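Local coordinates for leucine-rich-repeat protein (Methanosarcina barkeri, PDB 4WNR), which binds GDP and magnesium through its Roc G-domain, which is followed by a COR-A domain, and is probably a serine/threonine protein kinase as a whole, at residues I102-F110 and N327-C335. Numbering follows the deposited sequence.
Sequences IMHATHQFF and NLMKKFELC
The CA atoms of Gln108 and Phe332 lie 7.1 Å apart, where the short 3-10 segment 107-109 that follows helix 99-104 of the Roc G-domain meets the C-terminal end of helix 322-331 of the COR-A domain. That helix closes in a Schellman motif, evidenced by Leu334 N bonding Met329 O at 2.9 Å and by the positive phi of Glu333, and the motif carries Phe332 and Leu334 to the Roc surface. No hydrogen bond joins the two segments, and the contact is largely apolar. Phe109 lies at its middle, CD1 3.4 Å from Phe332 CD2 at the ring edge, the ring planes inclined at 50°. Leu328 CD1 covers one face of Phe109, and Thr106 O lies over the opposite face, toward the rim. Leu334 CD2 approaches Phe109 CZ at 4.0 Å. Without the ring, as with an alanine here, Phe332 and Leu334 would probably lose the aromatic surface they pack on, opening a gap beside the helix end. From helix 275-286, Ile278 touches Phe109, and Tyr283 OH hydrogen-bonds Thr106 OG1. Phe332, with CG beside its backbone N (chi1 -62°), turns a face to the Gln108-Phe109 peptide. Leu334 packs against the backbone at His104, its CD2 3.5 Å from His104 O.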
ATOM      1  N   ILE A 102       3.588  10.522   1.822  1.00 73.98           N
ATOM      2  CA  ILE A 102       3.364  11.256   0.573  1.00 74.88           C
ATOM      3  C   ILE A 102       4.514  12.225   0.292  1.00 75.22           C
ATOM      4  O   ILE A 102       4.914  12.399  -0.860  1.00 75.84           O
ATOM      5  CB  ILE A 102       2.009  12.008   0.583  1.00 74.42           C
ATOM      6  CG1 ILE A 102       0.853  11.039   0.306  1.00 74.45           C
ATOM      7  CG2 ILE A 102       1.972  13.107  -0.476  1.00 74.78           C
ATOM      8  CD1 ILE A 102       0.509  10.116   1.452  1.00 74.57           C
ATOM      9  N   MET A 103       5.036  12.851   1.347  1.00 75.56           N
ATOM     10  CA  MET A 103       6.135  13.814   1.220  1.00 75.07           C
ATOM     11  C   MET A 103       7.406  13.143   0.707  1.00 74.09           C
ATOM     12  O   MET A 103       7.991  13.587  -0.283  1.00 73.64           O
ATOM     13  CB  MET A 103       6.413  14.489   2.567  1.00 76.17           C
ATOM     14  CG  MET A 103       7.516  15.538   2.526  1.00 77.50           C
ATOM     15  SD  MET A 103       7.585  16.556   4.013  1.00 79.91           S
ATOM     16  CE  MET A 103       7.923  15.328   5.273  1.00 79.07           C
ATOM     17  N   HIS A 104       7.823  12.076   1.384  1.00 73.24           N
ATOM     18  CA  HIS A 104       9.024  11.326   1.005  1.00 73.66           C
ATOM     19  C   HIS A 104       8.772  10.289  -0.094  1.00 72.62           C
ATOM     20  O   HIS A 104       9.714   9.656  -0.570  1.00 72.31           O
ATOM     21  CB  HIS A 104       9.625  10.632   2.228  1.00 74.83           C
ATOM     22  CG  HIS A 104      10.057  11.579   3.304  1.00 75.63           C
ATOM     23  ND1 HIS A 104      11.001  12.561   3.096  1.00 76.07           N
ATOM     24  CD2 HIS A 104       9.680  11.687   4.600  1.00 76.69           C
ATOM     25  CE1 HIS A 104      11.182  13.238   4.216  1.00 77.27           C
ATOM     26  NE2 HIS A 104      10.394  12.726   5.145  1.00 77.30           N
ATOM     27  N   ALA A 105       7.507  10.112  -0.473  1.00 72.12           N
ATOM     28  CA  ALA A 105       7.107   9.201  -1.557  1.00 71.09           C
ATOM     29  C   ALA A 105       7.358   7.720  -1.242  1.00 70.40           C
ATOM     30  O   ALA A 105       7.564   6.914  -2.152  1.00 70.93           O
ATOM     31  CB  ALA A 105       7.781   9.598  -2.868  1.00 71.11           C
ATOM     32  N   THR A 106       7.315   7.363   0.040  1.00 69.59           N
ATOM     33  CA  THR A 106       7.491   5.969   0.463  1.00 70.07           C
ATOM     34  C   THR A 106       6.209   5.145   0.294  1.00 70.17           C
ATOM     35  O   THR A 106       6.231   3.920   0.421  1.00 70.44           O
ATOM     36  CB  THR A 106       7.961   5.866   1.927  1.00 70.64           C
ATOM     37  OG1 THR A 106       7.022   6.519   2.787  1.00 71.41           O
ATOM     38  CG2 THR A 106       9.332   6.500   2.095  1.00 71.40           C
ATOM     39  N   HIS A 107       5.096   5.820   0.013  1.00 69.20           N
ATOM     40  CA  HIS A 107       3.833   5.145  -0.298  1.00 68.15           C
ATOM     41  C   HIS A 107       3.928   4.313  -1.581  1.00 67.95           C
ATOM     42  O   HIS A 107       3.184   3.351  -1.756  1.00 67.73           O
ATOM     43  CB  HIS A 107       2.692   6.159  -0.422  1.00 68.06           C
ATOM     44  CG  HIS A 107       2.771   7.016  -1.647  1.00 67.77           C
ATOM     45  ND1 HIS A 107       3.558   8.144  -1.717  1.00 67.27           N
ATOM     46  CD2 HIS A 107       2.159   6.909  -2.849  1.00 67.80           C
ATOM     47  CE1 HIS A 107       3.428   8.696  -2.911  1.00 67.68           C
ATOM     48  NE2 HIS A 107       2.585   7.964  -3.618  1.00 67.73           N
ATOM     49  N   GLN A 108       4.849   4.695  -2.465  1.00 67.97           N
ATOM     50  CA  GLN A 108       5.106   3.970  -3.716  1.00 67.94           C
ATOM     51  C   GLN A 108       5.432   2.487  -3.514  1.00 68.59           C
ATOM     52  O   GLN A 108       5.167   1.668  -4.397  1.00 70.34           O
ATOM     53  CB  GLN A 108       6.255   4.632  -4.482  1.00 67.85           C
ATOM     54  CG  GLN A 108       5.909   5.971  -5.109  1.00 67.79           C
ATOM     55  CD  GLN A 108       7.108   6.620  -5.776  1.00 68.16           C
ATOM     56  OE1 GLN A 108       8.116   6.892  -5.124  1.00 67.92           O
ATOM     57  NE2 GLN A 108       7.008   6.870  -7.081  1.00 67.89           N
ATOM     58  N   PHE A 109       5.999   2.142  -2.358  1.00 67.77           N
ATOM     59  CA  PHE A 109       6.376   0.752  -2.069  1.00 67.49           C
ATOM     60  C   PHE A 109       5.145  -0.154  -1.963  1.00 67.31           C
ATOM     61  O   PHE A 109       5.226  -1.355  -2.225  1.00 67.27           O
ATOM     62  CB  PHE A 109       7.185   0.631  -0.762  1.00 67.23           C
ATOM     63  CG  PHE A 109       8.299   1.637  -0.608  1.00 66.52           C
ATOM     64  CD1 PHE A 109       8.944   2.185  -1.712  1.00 67.42           C
ATOM     65  CD2 PHE A 109       8.725   2.010   0.660  1.00 65.73           C
ATOM     66  CE1 PHE A 109       9.967   3.107  -1.551  1.00 67.46           C
ATOM     67  CE2 PHE A 109       9.751   2.924   0.828  1.00 65.86           C
ATOM     68  CZ  PHE A 109      10.374   3.473  -0.278  1.00 66.96           C
ATOM     69  N   PHE A 110       4.014   0.431  -1.575  1.00 67.30           N
ATOM     70  CA  PHE A 110       2.806  -0.328  -1.252  1.00 66.95           C
ATOM     71  C   PHE A 110       1.691  -0.202  -2.294  1.00 66.60           C
ATOM     72  O   PHE A 110       0.622  -0.787  -2.126  1.00 66.67           O
ATOM     73  CB  PHE A 110       2.299   0.102   0.124  1.00 67.15           C
ATOM     74  CG  PHE A 110       3.395   0.255   1.142  1.00 67.87           C
ATOM     75  CD1 PHE A 110       3.972  -0.859   1.736  1.00 67.62           C
ATOM     76  CD2 PHE A 110       3.864   1.515   1.494  1.00 68.44           C
ATOM     77  CE1 PHE A 110       4.985  -0.721   2.668  1.00 67.98           C
ATOM     78  CE2 PHE A 110       4.877   1.660   2.428  1.00 68.57           C
ATOM     79  CZ  PHE A 110       5.439   0.540   3.016  1.00 68.40           C
ATOM     80  N   ASN A 327      18.593  -0.651  -2.591  1.00 73.35           N
ATOM     81  CA  ASN A 327      18.067  -0.978  -3.921  1.00 73.94           C
ATOM     82  C   ASN A 327      16.579  -0.658  -4.054  1.00 73.38           C
ATOM     83  O   ASN A 327      16.108  -0.311  -5.137  1.00 72.32           O
ATOM     84  CB  ASN A 327      18.317  -2.451  -4.262  1.00 73.36           C
ATOM     85  CG  ASN A 327      19.787  -2.755  -4.504  1.00 73.04           C
ATOM     86  OD1 ASN A 327      20.455  -2.069  -5.277  1.00 72.42           O
ATOM     87  ND2 ASN A 327      20.295  -3.794  -3.849  1.00 73.70           N
ATOM     88  N   LEU A 328      15.851  -0.779  -2.947  1.00 74.89           N
ATOM     89  CA  LEU A 328      14.432  -0.419  -2.904  1.00 75.15           C
ATOM     90  C   LEU A 328      14.272   1.093  -3.087  1.00 75.15           C
ATOM     91  O   LEU A 328      13.416   1.544  -3.849  1.00 75.15           O
ATOM     92  CB  LEU A 328      13.799  -0.892  -1.584  1.00 75.43           C
ATOM     93  CG  LEU A 328      12.279  -0.856  -1.372  1.00 75.51           C
ATOM     94  CD1 LEU A 328      11.786   0.549  -1.076  1.00 76.17           C
ATOM     95  CD2 LEU A 328      11.525  -1.458  -2.551  1.00 75.03           C
ATOM     96  N   MET A 329      15.112   1.866  -2.401  1.00 75.50           N
ATOM     97  CA  MET A 329      15.125   3.325  -2.549  1.00 75.44           C
ATOM     98  C   MET A 329      15.559   3.748  -3.954  1.00 76.02           C
ATOM     99  O   MET A 329      15.032   4.716  -4.504  1.00 75.76           O
ATOM    100  CB  MET A 329      16.044   3.966  -1.507  1.00 74.99           C
ATOM    101  CG  MET A 329      15.467   3.987  -0.102  1.00 75.29           C
ATOM    102  SD  MET A 329      16.645   4.584   1.125  1.00 75.94           S
ATOM    103  CE  MET A 329      16.801   6.302   0.644  1.00 75.77           C
ATOM    104  N   LYS A 330      16.520   3.022  -4.523  1.00 77.49           N
ATOM    105  CA  LYS A 330      16.962   3.251  -5.905  1.00 79.15           C
ATOM    106  C   LYS A 330      15.836   3.016  -6.913  1.00 78.65           C
ATOM    107  O   LYS A 330      15.690   3.767  -7.877  1.00 78.09           O
ATOM    108  CB  LYS A 330      18.139   2.339  -6.260  1.00 80.66           C
ATOM    109  CG  LYS A 330      19.495   2.835  -5.785  1.00 82.06           C
ATOM    110  CD  LYS A 330      20.605   1.837  -6.097  1.00 83.05           C
ATOM    111  CE  LYS A 330      20.769   1.604  -7.594  1.00 83.47           C
ATOM    112  NZ  LYS A 330      22.027   0.876  -7.918  1.00 83.60           N
ATOM    113  N   LYS A 331      15.056   1.965  -6.675  1.00 78.39           N
ATOM    114  CA  LYS A 331      13.988   1.547  -7.586  1.00 78.47           C
ATOM    115  C   LYS A 331      12.971   2.661  -7.828  1.00 80.28           C
ATOM    116  O   LYS A 331      12.607   2.935  -8.972  1.00 80.42           O
ATOM    117  CB  LYS A 331      13.270   0.312  -7.028  1.00 78.33           C
ATOM    118  CG  LYS A 331      12.446  -0.449  -8.052  1.00 77.78           C
ATOM    119  CD  LYS A 331      11.452  -1.382  -7.378  1.00 78.30           C
ATOM    120  CE  LYS A 331      10.998  -2.494  -8.311  1.00 78.73           C
ATOM    121  NZ  LYS A 331      10.521  -1.994  -9.630  1.00 79.21           N
ATOM    122  N   PHE A 332      12.526   3.297  -6.746  1.00 81.77           N
ATOM    123  CA  PHE A 332      11.491   4.335  -6.817  1.00 82.90           C
ATOM    124  C   PHE A 332      12.053   5.763  -6.839  1.00 84.84           C
ATOM    125  O   PHE A 332      11.328   6.724  -6.578  1.00 85.29           O
ATOM    126  CB  PHE A 332      10.509   4.165  -5.657  1.00 81.81           C
ATOM    127  CG  PHE A 332       9.766   2.862  -5.686  1.00 80.63           C
ATOM    128  CD1 PHE A 332       8.671   2.693  -6.522  1.00 81.51           C
ATOM    129  CD2 PHE A 332      10.164   1.802  -4.887  1.00 80.06           C
ATOM    130  CE1 PHE A 332       7.983   1.491  -6.554  1.00 80.77           C
ATOM    131  CE2 PHE A 332       9.478   0.598  -4.913  1.00 80.10           C
ATOM    132  CZ  PHE A 332       8.387   0.443  -5.749  1.00 79.55           C
ATOM    133  N   GLU A 333      13.340   5.890  -7.160  1.00 86.15           N
ATOM    134  CA  GLU A 333      13.993   7.190  -7.374  1.00 87.97           C
ATOM    135  C   GLU A 333      14.021   8.093  -6.133  1.00 87.22           C
ATOM    136  O   GLU A 333      13.884   9.311  -6.235  1.00 87.27           O
ATOM    137  CB  GLU A 333      13.359   7.924  -8.564  1.00 89.36           C
ATOM    138  CG  GLU A 333      13.272   7.081  -9.828  1.00 90.57           C
ATOM    139  CD  GLU A 333      12.837   7.879 -11.041  1.00 91.93           C
ATOM    140  OE1 GLU A 333      13.360   8.994 -11.245  1.00 93.40           O
ATOM    141  OE2 GLU A 333      11.975   7.383 -11.798  1.00 92.77           O
ATOM    142  N   LEU A 334      14.206   7.478  -4.968  1.00 87.30           N
ATOM    143  CA  LEU A 334      14.525   8.204  -3.736  1.00 87.58           C
ATOM    144  C   LEU A 334      16.044   8.263  -3.553  1.00 88.90           C
ATOM    145  O   LEU A 334      16.544   8.842  -2.587  1.00 86.24           O
ATOM    146  CB  LEU A 334      13.888   7.516  -2.522  1.00 88.14           C
ATOM    147  CG  LEU A 334      12.383   7.703  -2.306  1.00 88.59           C
ATOM    148  CD1 LEU A 334      11.572   7.171  -3.477  1.00 88.37           C
ATOM    149  CD2 LEU A 334      11.958   7.024  -1.012  1.00 88.76           C
ATOM    150  N   CYS A 335      16.768   7.662  -4.494  1.00 92.29           N
ATOM    151  CA  CYS A 335      18.211   7.510  -4.396  1.00 94.05           C
ATOM    152  C   CYS A 335      18.806   7.377  -5.798  1.00 94.56           C
ATOM    153  O   CYS A 335      18.162   6.838  -6.701  1.00 94.82           O
ATOM    154  CB  CYS A 335      18.533   6.264  -3.568  1.00 94.67           C
ATOM    155  SG  CYS A 335      19.949   6.447  -2.473  1.00100.24           S
TER